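Local coordinates for membrane-associated protein VP24 (Marburg virus - Musoke, Kenya, 1980, PDB 4OR8) that probably acts as a minor matrix protein of the virion, with a role in nucleocapsid assembly and virus budding, at residues B[70-75]-B[99-104]; B[91-96]-B[231-236]. One frame throughout, in Å; residues are numbered along the deposited sequence.

Interactions 1 and 2 have centres about 9 Å apart and lie on the same side of the chain's centre. Along the chain their segments alternate in the order 70-75, 91-96, 99-104, 231-236, so the two contacts interlock. Both reach one mixed sheet, in which the short edge strand 100-101 runs parallel to strand 228-239; the backbone N of Thr-100 lies 3.0 Å from O of Val-233, a probable hydrogen bond. Helices 68-73 and 91-94 each pack against one of these neighbouring strands. In the pyramidal VP24 fold, early helical segments are thereby tied to an edge strand and to a strand from near the chain's C-terminal end.

Interaction 1: B[70-75]-B[99-104]; sequences LLHHLK and STIIEP
The imidazole of His-72 carries the delta methyl of Ile-101 over the centre of one face: CD1 lies 3.6 Å from the ring centroid and 7° off the normal, the geometry of a CH-pi contact. The ring's ND1 is hydrogen-bonded to the backbone O of Met-68, one helical turn earlier, which would help hold the ring's rotation. The contact joins helix 68-73 and the residues after it to strand 100-101, the edge strand of the mixed sheet in the pyramidal VP24 fold.

Ile-101 buries the most surface of any residue here, 114 Å² against the helical segment. Its CG1 stands anti to the carbonyl carbon and the chain is extended beyond it, which carries CD1 in among three residues. Besides the imidazole, that methyl meets Leu-71 at its backbone O, 3.5 Å away, and at its CB, 3.9 Å away, and it lies 3.8 Å from CD of Lys-75. Lys-75 and Ile-101 run alongside each other in opposite directions, so the aliphatic part of the lysine flanks the isoleucine while its amino group continues toward Ser-99. Ile-101 also packs on Phe-235 of strand 228-239, and Leu-71 touches Phe-94.

At the polar end of the contact, bends at chi3 and chi4 of Lys-75 turn NZ onto Ser-99, where it donates to the side-chain OG at 2.9 Å and to the backbone O at 2.9 Å; NZ also lies close to O of Asn-96. Ser-99 OG accepts from NZ, and its one proton can serve O of Leu-93 or be shared with O of Asn-96, both in segment 91-96. Toward the Ser-99 carbonyl, the lysine NZ approaches with a C=O...N angle of 131°, tilted 32° out of the carbonyl plane.

Interaction 2: B[91-96]-B[231-236]; sequences SHLFKN and ESVVFG
Leu-93 and Phe-235 are the nearest CA pair, 7.4 Å apart, where the short helix 91-94 lies against strand 228-239. That separation is too wide for main-chain pairing, and the contact is made by packing: the sum of buried surface is 253 Å², and the two segments share no hydrogen bonds.

Val-233 and Phe-235, two residues apart on the strand, both direct their side chains at the helix. Leu-93 fits between them by its CD2 branch, which touches CG1 of Val-233 at 3.7 Å and, also at 3.7 Å, CD1 of Phe-235. Its CB sits over one face of the Phe-235 ring, 4.1 Å from the centroid and 15° off the normal but offset toward the rim, a CH-pi contact.

With CG between the backbone N and the carbonyl carbon (chi1 70°), Phe-235 extends its ring past Leu-93 to Phe-94. There the two rings form an offset edge-to-face pair: the edge of Phe-235 is directed at the face of Phe-94, the centroids are 5.6 Å apart and the planes stand at 83°. The nearest atoms are CE2 of Phe-235 and CE1 of Phe-94, at 3.9 Å.

Beyond the helix, Asn-96 ND2 makes a weak hydrogen bond back to O of His-92.

The contact is buried among several elements. Phe-94 also touches Thr-86 of helix 84-89 and Leu-74 of segment 70-75, while strand 228-239 is flanked by strands 100-101 and 210-221.

Interaction 1: B[70-75]-B[99-104]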
# COMPACT_ATOMS: atom_id res chain seq x y z
N LEU B 70 -5.07 -11.32 -8.44
CA LEU B 70 -4.40 -10.60 -9.52
C LEU B 70 -3.08 -11.25 -9.92
O LEU B 70 -2.81 -11.42 -11.10
CB LEU B 70 -4.16 -9.14 -9.12
CG LEU B 70 -3.45 -8.28 -10.17
CD1 LEU B 70 -4.30 -8.17 -11.44
CD2 LEU B 70 -3.12 -6.91 -9.62
N LEU B 71 -2.27 -11.61 -8.93
CA LEU B 71 -0.97 -12.24 -9.19
C LEU B 71 -1.11 -13.51 -10.02
O LEU B 71 -0.33 -13.75 -10.94
CB LEU B 71 -0.25 -12.57 -7.88
CG LEU B 71 0.47 -11.44 -7.16
CD1 LEU B 71 1.06 -11.94 -5.85
CD2 LEU B 71 1.54 -10.83 -8.04
N HIS B 72 -2.11 -14.32 -9.68
CA HIS B 72 -2.34 -15.56 -10.41
C HIS B 72 -2.78 -15.29 -11.84
O HIS B 72 -2.34 -15.96 -12.77
CB HIS B 72 -3.35 -16.44 -9.68
CG HIS B 72 -2.77 -17.18 -8.51
ND1 HIS B 72 -2.71 -16.65 -7.24
CD2 HIS B 72 -2.22 -18.41 -8.43
CE1 HIS B 72 -2.15 -17.52 -6.43
NE2 HIS B 72 -1.84 -18.60 -7.12
N HIS B 73 -3.64 -14.29 -12.02
CA HIS B 73 -4.13 -13.94 -13.35
C HIS B 73 -3.02 -13.39 -14.26
O HIS B 73 -3.01 -13.65 -15.46
CB HIS B 73 -5.27 -12.93 -13.24
CG HIS B 73 -5.85 -12.55 -14.57
ND1 HIS B 73 -6.38 -13.48 -15.44
CD2 HIS B 73 -5.99 -11.34 -15.17
CE1 HIS B 73 -6.81 -12.86 -16.52
NE2 HIS B 73 -6.59 -11.57 -16.38
N LEU B 74 -2.10 -12.63 -13.68
CA LEU B 74 -1.00 -12.04 -14.44
C LEU B 74 -0.04 -13.08 -15.03
O LEU B 74 0.79 -12.75 -15.89
CB LEU B 74 -0.22 -11.05 -13.57
CG LEU B 74 -0.95 -9.78 -13.14
CD1 LEU B 74 -0.08 -8.97 -12.19
CD2 LEU B 74 -1.34 -8.95 -14.34
N LYS B 75 -0.13 -14.33 -14.57
CA LYS B 75 0.68 -15.40 -15.14
C LYS B 75 0.07 -15.88 -16.45
O LYS B 75 0.68 -16.65 -17.19
CB LYS B 75 0.85 -16.56 -14.16
CG LYS B 75 1.96 -16.36 -13.15
CD LYS B 75 2.01 -17.51 -12.15
CE LYS B 75 2.54 -18.78 -12.78
NZ LYS B 75 3.94 -18.63 -13.25
N SER B 99 7.35 -20.79 -12.53
CA SER B 99 7.43 -20.03 -11.29
C SER B 99 6.14 -20.19 -10.50
O SER B 99 5.05 -20.25 -11.07
CB SER B 99 7.69 -18.55 -11.57
OG SER B 99 6.55 -17.93 -12.12
N THR B 100 6.26 -20.25 -9.17
CA THR B 100 5.09 -20.45 -8.32
C THR B 100 4.87 -19.30 -7.34
O THR B 100 5.81 -18.74 -6.79
CB THR B 100 5.19 -21.78 -7.54
OG1 THR B 100 6.29 -21.74 -6.63
CG2 THR B 100 5.37 -22.95 -8.50
N ILE B 101 3.61 -18.97 -7.13
CA ILE B 101 3.23 -17.88 -6.24
C ILE B 101 3.08 -18.37 -4.81
O ILE B 101 2.44 -19.38 -4.56
CB ILE B 101 1.91 -17.24 -6.69
CG1 ILE B 101 2.04 -16.75 -8.14
CG2 ILE B 101 1.52 -16.10 -5.76
CD1 ILE B 101 0.75 -16.27 -8.73
N ILE B 102 3.67 -17.64 -3.87
CA ILE B 102 3.56 -17.99 -2.46
C ILE B 102 2.66 -16.99 -1.74
O ILE B 102 2.50 -15.85 -2.19
CB ILE B 102 4.93 -18.04 -1.78
CG1 ILE B 102 5.66 -16.71 -1.93
CG2 ILE B 102 5.77 -19.18 -2.36
CD1 ILE B 102 7.02 -16.67 -1.26
N GLU B 103 2.07 -17.43 -0.64
CA GLU B 103 1.21 -16.58 0.17
C GLU B 103 1.99 -15.38 0.69
O GLU B 103 3.20 -15.47 0.90
CB GLU B 103 0.63 -17.37 1.35
CG GLU B 103 -0.42 -18.40 0.96
CD GLU B 103 0.18 -19.61 0.27
OE1 GLU B 103 1.34 -19.95 0.57
OE2 GLU B 103 -0.51 -20.21 -0.58
N PRO B 104 1.30 -14.25 0.89
CA PRO B 104 1.96 -13.03 1.37
C PRO B 104 2.66 -13.19 2.72
O PRO B 104 3.68 -12.54 2.94
CB PRO B 104 0.81 -12.02 1.45
CG PRO B 104 -0.43 -12.82 1.43
CD PRO B 104 -0.12 -14.03 0.62

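Interaction 2: B[91-96]-B[231-236]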
# COMPACT_ATOMS: atom_id res chain seq x y z
N SER B 91 9.22 -10.86 -16.70
CA SER B 91 9.06 -12.03 -17.56
C SER B 91 9.28 -13.34 -16.81
O SER B 91 8.49 -14.27 -16.92
CB SER B 91 10.02 -11.95 -18.74
OG SER B 91 9.81 -10.76 -19.49
N HIS B 92 10.37 -13.40 -16.05
CA HIS B 92 10.74 -14.59 -15.31
C HIS B 92 9.68 -14.99 -14.28
O HIS B 92 9.64 -16.13 -13.83
CB HIS B 92 12.07 -14.36 -14.60
CG HIS B 92 12.14 -13.04 -13.90
ND1 HIS B 92 12.40 -11.86 -14.56
CD2 HIS B 92 11.97 -12.71 -12.60
CE1 HIS B 92 12.39 -10.86 -13.70
NE2 HIS B 92 12.14 -11.35 -12.50
N LEU B 93 8.84 -14.03 -13.92
CA LEU B 93 7.77 -14.28 -12.95
C LEU B 93 6.43 -14.59 -13.62
O LEU B 93 5.78 -15.58 -13.27
CB LEU B 93 7.62 -13.08 -12.01
CG LEU B 93 8.86 -12.70 -11.20
CD1 LEU B 93 8.53 -11.60 -10.20
CD2 LEU B 93 9.44 -13.91 -10.49
N PHE B 94 6.03 -13.77 -14.58
CA PHE B 94 4.70 -13.89 -15.17
C PHE B 94 4.67 -14.65 -16.50
O PHE B 94 3.69 -15.33 -16.80
CB PHE B 94 4.07 -12.51 -15.35
CG PHE B 94 3.89 -11.76 -14.07
CD1 PHE B 94 3.07 -12.26 -13.07
CD2 PHE B 94 4.53 -10.55 -13.86
CE1 PHE B 94 2.89 -11.58 -11.89
CE2 PHE B 94 4.35 -9.86 -12.67
CZ PHE B 94 3.53 -10.38 -11.69
N LYS B 95 5.72 -14.52 -17.28
CA LYS B 95 5.80 -15.22 -18.56
C LYS B 95 6.66 -16.48 -18.45
O LYS B 95 7.25 -16.94 -19.42
CB LYS B 95 6.31 -14.28 -19.65
CG LYS B 95 5.45 -13.04 -19.81
CD LYS B 95 6.05 -12.04 -20.77
CE LYS B 95 6.07 -12.58 -22.18
NZ LYS B 95 6.45 -11.53 -23.15
N ASN B 96 6.71 -17.02 -17.23
CA ASN B 96 7.34 -18.30 -16.97
C ASN B 96 6.38 -19.15 -16.14
O ASN B 96 6.19 -18.88 -14.95
CB ASN B 96 8.66 -18.12 -16.22
CG ASN B 96 9.24 -19.43 -15.72
OD1 ASN B 96 9.00 -20.49 -16.30
ND2 ASN B 96 10.00 -19.37 -14.64
N GLU B 231 16.64 -25.29 -11.14
CA GLU B 231 16.39 -23.88 -10.83
C GLU B 231 14.92 -23.67 -10.51
O GLU B 231 14.04 -24.08 -11.26
CB GLU B 231 16.81 -23.00 -12.01
CG GLU B 231 16.62 -21.52 -11.77
CD GLU B 231 17.62 -20.95 -10.77
OE1 GLU B 231 18.71 -21.54 -10.62
OE2 GLU B 231 17.31 -19.92 -10.13
N SER B 232 14.66 -23.02 -9.38
CA SER B 232 13.29 -22.77 -8.94
C SER B 232 13.05 -21.29 -8.67
O SER B 232 13.93 -20.59 -8.18
CB SER B 232 12.98 -23.60 -7.70
OG SER B 232 11.73 -23.23 -7.15
N VAL B 233 11.85 -20.81 -8.99
CA VAL B 233 11.50 -19.41 -8.79
C VAL B 233 10.16 -19.27 -8.09
O VAL B 233 9.14 -19.74 -8.58
CB VAL B 233 11.46 -18.63 -10.12
CG1 VAL B 233 10.90 -17.24 -9.90
CG2 VAL B 233 12.86 -18.56 -10.73
N VAL B 234 10.16 -18.61 -6.93
CA VAL B 234 8.93 -18.31 -6.22
C VAL B 234 8.84 -16.81 -6.01
O VAL B 234 9.85 -16.11 -6.02
CB VAL B 234 8.85 -19.02 -4.85
CG1 VAL B 234 8.87 -20.52 -5.03
CG2 VAL B 234 9.98 -18.56 -3.95
N PHE B 235 7.62 -16.31 -5.84
CA PHE B 235 7.42 -14.90 -5.57
C PHE B 235 6.08 -14.63 -4.91
O PHE B 235 5.11 -15.35 -5.13
CB PHE B 235 7.58 -14.06 -6.84
CG PHE B 235 6.47 -14.25 -7.84
CD1 PHE B 235 6.47 -15.31 -8.72
CD2 PHE B 235 5.42 -13.34 -7.90
CE1 PHE B 235 5.46 -15.48 -9.63
CE2 PHE B 235 4.39 -13.50 -8.82
CZ PHE B 235 4.41 -14.58 -9.69
N GLY B 236 6.03 -13.57 -4.11
CA GLY B 236 4.81 -13.16 -3.45
C GLY B 236 4.76 -11.65 -3.35
O GLY B 236 5.70 -10.96 -3.72